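Local coordinates for protein serine-pyruvate aminotransferase (AgxT) (Sulfolobus solfataricus, PDB 3ZRP) that probably transfers amino groups between serine or alanine and pyruvate or glyoxylate, using pyridoxal 5'-phosphate as cofactor, as a class-V aminotransferase, at residues A[111-116]-A[293-298]; A[287-292]-A[300-305]. One frame throughout, in Å; residues are numbered along the deposited sequence. Where two conformers were deposited one is given.

Interaction 1 of 2, residues A[111-116]-A[293-298]; sequences GDYVKP and RPESYS
The phenol of Tyr-113 donates to the carboxylate of Glu-295, OH to OE2 2.7 Å, and OE2 accepts through its anti lone pair, the one turned away from OE1; ring and carboxylate planes stand 82° apart. Arg-293 CB lies at the same ring's edge, 3.7 Å from Tyr-113 CE1, and Ser-296 CB approaches obliquely. Beyond CB the arginine crosses Asp-112, its CG 3.6 Å from Asp-112 OD1, while the charged pair itself is long, Asp-112 OD2 to Arg-293 NE 3.8 Å. Lys-115, bent at chi2 and chi4, lays CE over one guanidinium face and also over one face of Tyr-113. Its NZ bonds Asp-112 OD1 at 2.9 Å and also Tyr-113 O. Replacing Asp-112 by an alanine would probably leave Lys-115 NZ and Tyr-113 N without their common acceptor, OD1, and two close cations without its charge. At the Tyr-113 ring edge, one water joins Gly-111 O, Arg-293 N and Ser-296 OG, and Arg-143 of strand 142-143 holds Glu-295 O. The loop before helix 116-125 thus meets segment 293-298 through the Tyr-113 to Glu-295 hydrogen bond and a salt-bridge network of Asp-112, Lys-115 and Arg-293.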
# COMPACT_ATOMS: atom_id res chain seq x y z
N GLY A 111 26.98 14.75 -5.78
CA GLY A 111 26.93 14.13 -7.11
C GLY A 111 27.97 13.08 -7.34
O GLY A 111 28.06 12.52 -8.43
N ASP A 112 28.80 12.85 -6.33
CA ASP A 112 29.83 11.81 -6.36
C ASP A 112 29.29 10.56 -5.66
O ASP A 112 28.09 10.47 -5.37
CB ASP A 112 31.11 12.31 -5.65
CG ASP A 112 32.39 11.71 -6.22
OD1 ASP A 112 32.53 10.47 -6.33
OD2 ASP A 112 33.27 12.50 -6.58
N TYR A 113 30.16 9.60 -5.38
CA TYR A 113 29.78 8.36 -4.73
C TYR A 113 30.86 7.88 -3.76
O TYR A 113 32.03 8.20 -3.93
CB TYR A 113 29.46 7.26 -5.75
CG TYR A 113 30.64 6.70 -6.52
CD1 TYR A 113 31.13 7.34 -7.68
CD2 TYR A 113 31.25 5.52 -6.12
CE1 TYR A 113 32.23 6.81 -8.39
CE2 TYR A 113 32.32 4.98 -6.83
CZ TYR A 113 32.81 5.63 -7.95
OH TYR A 113 33.88 5.07 -8.63
N VAL A 114 30.45 7.15 -2.72
CA VAL A 114 31.38 6.66 -1.69
C VAL A 114 32.12 5.46 -2.25
O VAL A 114 31.52 4.49 -2.65
CB VAL A 114 30.62 6.25 -0.40
CG1 VAL A 114 31.61 5.80 0.68
CG2 VAL A 114 29.79 7.43 0.10
N LYS A 115 33.46 5.54 -2.25
CA LYS A 115 34.29 4.50 -2.84
C LYS A 115 34.29 3.23 -2.00
O LYS A 115 34.17 3.32 -0.78
CB LYS A 115 35.73 5.02 -3.04
CG LYS A 115 35.80 6.35 -3.79
CD LYS A 115 35.23 6.18 -5.23
CE LYS A 115 35.24 7.51 -6.00
NZ LYS A 115 34.52 8.61 -5.30
N PRO A 116 34.43 2.05 -2.65
CA PRO A 116 34.49 0.81 -1.89
C PRO A 116 35.54 0.85 -0.77
O PRO A 116 35.27 0.34 0.33
CB PRO A 116 34.86 -0.23 -2.95
CG PRO A 116 34.26 0.31 -4.21
CD PRO A 116 34.42 1.78 -4.11
N ARG A 293 31.27 11.34 -11.61
CA ARG A 293 32.18 10.30 -12.06
C ARG A 293 31.51 9.39 -13.11
O ARG A 293 30.54 8.68 -12.80
CB ARG A 293 32.62 9.48 -10.85
CG ARG A 293 33.39 10.23 -9.80
CD ARG A 293 34.87 10.16 -10.05
NE ARG A 293 35.61 10.82 -8.99
CZ ARG A 293 36.65 10.30 -8.34
NH1 ARG A 293 37.10 9.09 -8.66
NH2 ARG A 293 37.24 10.99 -7.39
N PRO A 294 32.05 9.38 -14.35
CA PRO A 294 31.43 8.67 -15.49
C PRO A 294 31.17 7.19 -15.29
O PRO A 294 30.20 6.66 -15.84
CB PRO A 294 32.45 8.89 -16.63
CG PRO A 294 33.13 10.15 -16.28
CD PRO A 294 33.27 10.10 -14.77
N GLU A 295 32.03 6.52 -14.53
CA GLU A 295 31.85 5.10 -14.22
C GLU A 295 30.56 4.85 -13.41
O GLU A 295 30.09 3.74 -13.32
CB GLU A 295 33.07 4.55 -13.47
CG GLU A 295 33.26 5.07 -12.04
CD GLU A 295 34.10 6.32 -11.92
OE1 GLU A 295 34.32 7.03 -12.94
OE2 GLU A 295 34.55 6.62 -10.77
N SER A 296 30.01 5.92 -12.82
CA SER A 296 28.79 5.78 -12.01
C SER A 296 27.52 6.35 -12.70
O SER A 296 26.48 6.44 -12.05
CB SER A 296 28.96 6.48 -10.67
OG SER A 296 28.89 7.89 -10.83
N TYR A 297 27.63 6.73 -13.98
CA TYR A 297 26.45 7.16 -14.77
C TYR A 297 25.40 6.05 -14.79
O TYR A 297 25.60 4.99 -15.40
CB TYR A 297 26.87 7.52 -16.21
CG TYR A 297 27.68 8.79 -16.40
CD1 TYR A 297 27.68 9.81 -15.45
CD2 TYR A 297 28.42 9.00 -17.59
CE1 TYR A 297 28.41 10.99 -15.65
CE2 TYR A 297 29.16 10.17 -17.79
CZ TYR A 297 29.15 11.17 -16.83
OH TYR A 297 29.86 12.33 -17.03
N SER A 298 24.29 6.24 -14.08
CA SER A 298 23.25 5.22 -14.03
C SER A 298 22.55 5.11 -15.37
O SER A 298 22.46 6.08 -16.12
CB SER A 298 22.19 5.47 -12.93
OG SER A 298 21.23 6.45 -13.35
O HOH W 1 29.68 10.04 -9.46

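Interaction 2 of 2, residues A[287-292]-A[300-305]; sequences LEIVAR and TVTGVI
Ile-305 turns its side chain onto segment 287-292 and has more of its own surface covered there (108 Å²) than any other residue of either segment. Two backbone bonds set the register: Ile-305 N to Glu-288 O, 2.9 Å, and Val-290 N to Gly-303 O, also 2.9 Å. They flank a single beta bridge, the non-hydrogen-bonded antiparallel pair Ile-289 with Val-304. Gly-303 O also receives a CA-H...O contact from Ile-289.

The tight part centres on Gly-303. Val-290 CG2 lies against its backbone, 3.7 Å from Gly-303 C, and reaches Ile-305 CG1 equally closely; a beta carbon on the glycine would collide with that methyl. Chi1 of 166° puts Val-290 CG1 anti to the backbone N and leaves CG2 anti to the carbonyl carbon, facing Gly-303. Here too a water accepts from two buried amides, Ala-291 N and Gly-303 N. On the other side of the strand, Ile-289 CG2 meets Thr-302 CG2 and Leu-287 CD1 meets Val-304 CG1, both at 4.0 Å, with helices 264-284 and 346-363 packing round Leu-287.

The looser, polar margin is made by Glu-288 and Arg-292, both partly exposed. Ile-305 CD1 touches both, meeting the guanidinium obliquely at Arg-292 NH2 (3.6 Å) and the Glu-288 chain at CG and CD. That nitrogen bonds Glu-288 OE2 at 3.1 Å and Ile-289 O, while NE donates to Val-290 O, so carbonyls of its own segment hold the guanidinium. A water bridges Glu-288 N and Ile-305 O.

Strand 301-305, an outer strand of the sheet with 335-339, therefore gains a short backbone partner on its other edge. Glu-288, a calcium ligand in a structure of this protein though no ion is bound to this chain here, has its two oxygens paired with Arg-292 and Lys-307, which probably offset its charge.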
# COMPACT_ATOMS: atom_id res chain seq x y z
N LEU A 287 25.99 19.95 -22.86
CA LEU A 287 25.39 19.95 -21.53
C LEU A 287 26.18 19.06 -20.56
O LEU A 287 26.71 18.00 -20.94
CB LEU A 287 23.92 19.51 -21.58
CG LEU A 287 22.94 20.43 -22.33
CD1 LEU A 287 21.63 19.70 -22.66
CD2 LEU A 287 22.69 21.71 -21.53
N GLU A 288 26.25 19.51 -19.30
CA GLU A 288 26.98 18.82 -18.24
C GLU A 288 26.04 17.90 -17.44
O GLU A 288 24.94 18.29 -17.08
CB GLU A 288 27.61 19.84 -17.29
CG GLU A 288 28.63 19.28 -16.31
CD GLU A 288 29.20 20.35 -15.36
OE1 GLU A 288 29.06 21.56 -15.67
OE2 GLU A 288 29.80 19.97 -14.33
N ILE A 289 26.52 16.68 -17.16
CA ILE A 289 25.77 15.70 -16.37
C ILE A 289 26.02 15.92 -14.86
O ILE A 289 27.13 16.30 -14.45
CB ILE A 289 26.12 14.27 -16.84
CG1 ILE A 289 25.64 14.07 -18.29
CG2 ILE A 289 25.51 13.21 -15.92
CD1 ILE A 289 26.12 12.77 -18.95
N VAL A 290 25.00 15.72 -14.03
CA VAL A 290 25.13 15.91 -12.57
C VAL A 290 26.14 14.93 -11.95
O VAL A 290 27.04 15.34 -11.21
CB VAL A 290 23.77 15.82 -11.85
CG1 VAL A 290 23.95 15.68 -10.33
CG2 VAL A 290 22.94 17.04 -12.15
N ALA A 291 26.00 13.64 -12.27
CA ALA A 291 26.92 12.62 -11.79
C ALA A 291 28.36 13.04 -12.08
O ALA A 291 28.72 13.29 -13.24
CB ALA A 291 26.64 11.27 -12.42
N ARG A 292 29.18 13.11 -11.03
CA ARG A 292 30.56 13.59 -11.15
C ARG A 292 31.50 12.62 -11.83
O ARG A 292 32.41 13.03 -12.54
CB ARG A 292 31.13 13.97 -9.77
CG ARG A 292 30.30 14.97 -8.97
CD ARG A 292 30.35 16.41 -9.51
NE ARG A 292 29.53 16.58 -10.72
CZ ARG A 292 29.63 17.59 -11.57
NH1 ARG A 292 30.52 18.57 -11.38
NH2 ARG A 292 28.83 17.63 -12.63
N THR A 300 19.37 4.43 -15.58
CA THR A 300 17.95 4.72 -15.35
C THR A 300 17.64 6.18 -15.20
O THR A 300 16.52 6.59 -15.51
CB THR A 300 17.37 3.96 -14.11
OG1 THR A 300 18.11 4.35 -12.93
CG2 THR A 300 17.51 2.46 -14.33
N VAL A 301 18.59 6.96 -14.70
CA VAL A 301 18.38 8.39 -14.41
C VAL A 301 19.65 9.19 -14.78
O VAL A 301 20.76 8.80 -14.43
CB VAL A 301 18.12 8.66 -12.90
CG1 VAL A 301 17.93 10.17 -12.63
CG2 VAL A 301 16.90 7.88 -12.40
N THR A 302 19.46 10.33 -15.45
CA THR A 302 20.56 11.23 -15.76
C THR A 302 20.14 12.63 -15.36
O THR A 302 19.07 13.09 -15.75
CB THR A 302 20.88 11.21 -17.30
OG1 THR A 302 21.17 9.86 -17.70
CG2 THR A 302 22.09 12.09 -17.60
N GLY A 303 20.97 13.31 -14.58
CA GLY A 303 20.70 14.69 -14.17
C GLY A 303 21.38 15.63 -15.16
O GLY A 303 22.53 15.38 -15.59
N VAL A 304 20.67 16.70 -15.54
CA VAL A 304 21.11 17.57 -16.63
C VAL A 304 21.25 18.97 -16.06
O VAL A 304 20.27 19.60 -15.73
CB VAL A 304 20.12 17.55 -17.85
CG1 VAL A 304 20.65 18.38 -19.01
CG2 VAL A 304 19.86 16.10 -18.34
N ILE A 305 22.50 19.42 -15.91
CA ILE A 305 22.77 20.75 -15.36
C ILE A 305 22.40 21.85 -16.38
O ILE A 305 22.75 21.74 -17.57
CB ILE A 305 24.25 20.89 -14.91
CG1 ILE A 305 24.54 19.96 -13.72
CG2 ILE A 305 24.56 22.34 -14.50
CD1 ILE A 305 25.99 19.55 -13.57
O HOH W 2 25.39 21.88 -18.51
O HOH W 3 23.39 12.40 -13.49

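How the interactions relate
The segments of the two contacts alternate along the chain, and 287-292 of interaction 2 continues directly into 293-298 of interaction 1; the centres are 12 Å apart. A probable hydrogen bond joins them, Gly-111 O to Arg-292 N at 2.9 Å, while the Tyr-297 ring packs on the earlier segment, CE1 lying 3.3 Å from Ala-291 O. Neither contact reaches the cofactor: the side chain of Tyr-113 and the position of Gly-303 each lie about 13 Å from bound pyridoxal-5'-phosphate. The Tyr-113 side chain is about 7 Å from that of Asp-148, and the Asp-112 side chain about 11 Å from that of Glu-288, both calcium ligands in a structure of this protein, with no ion on this chain.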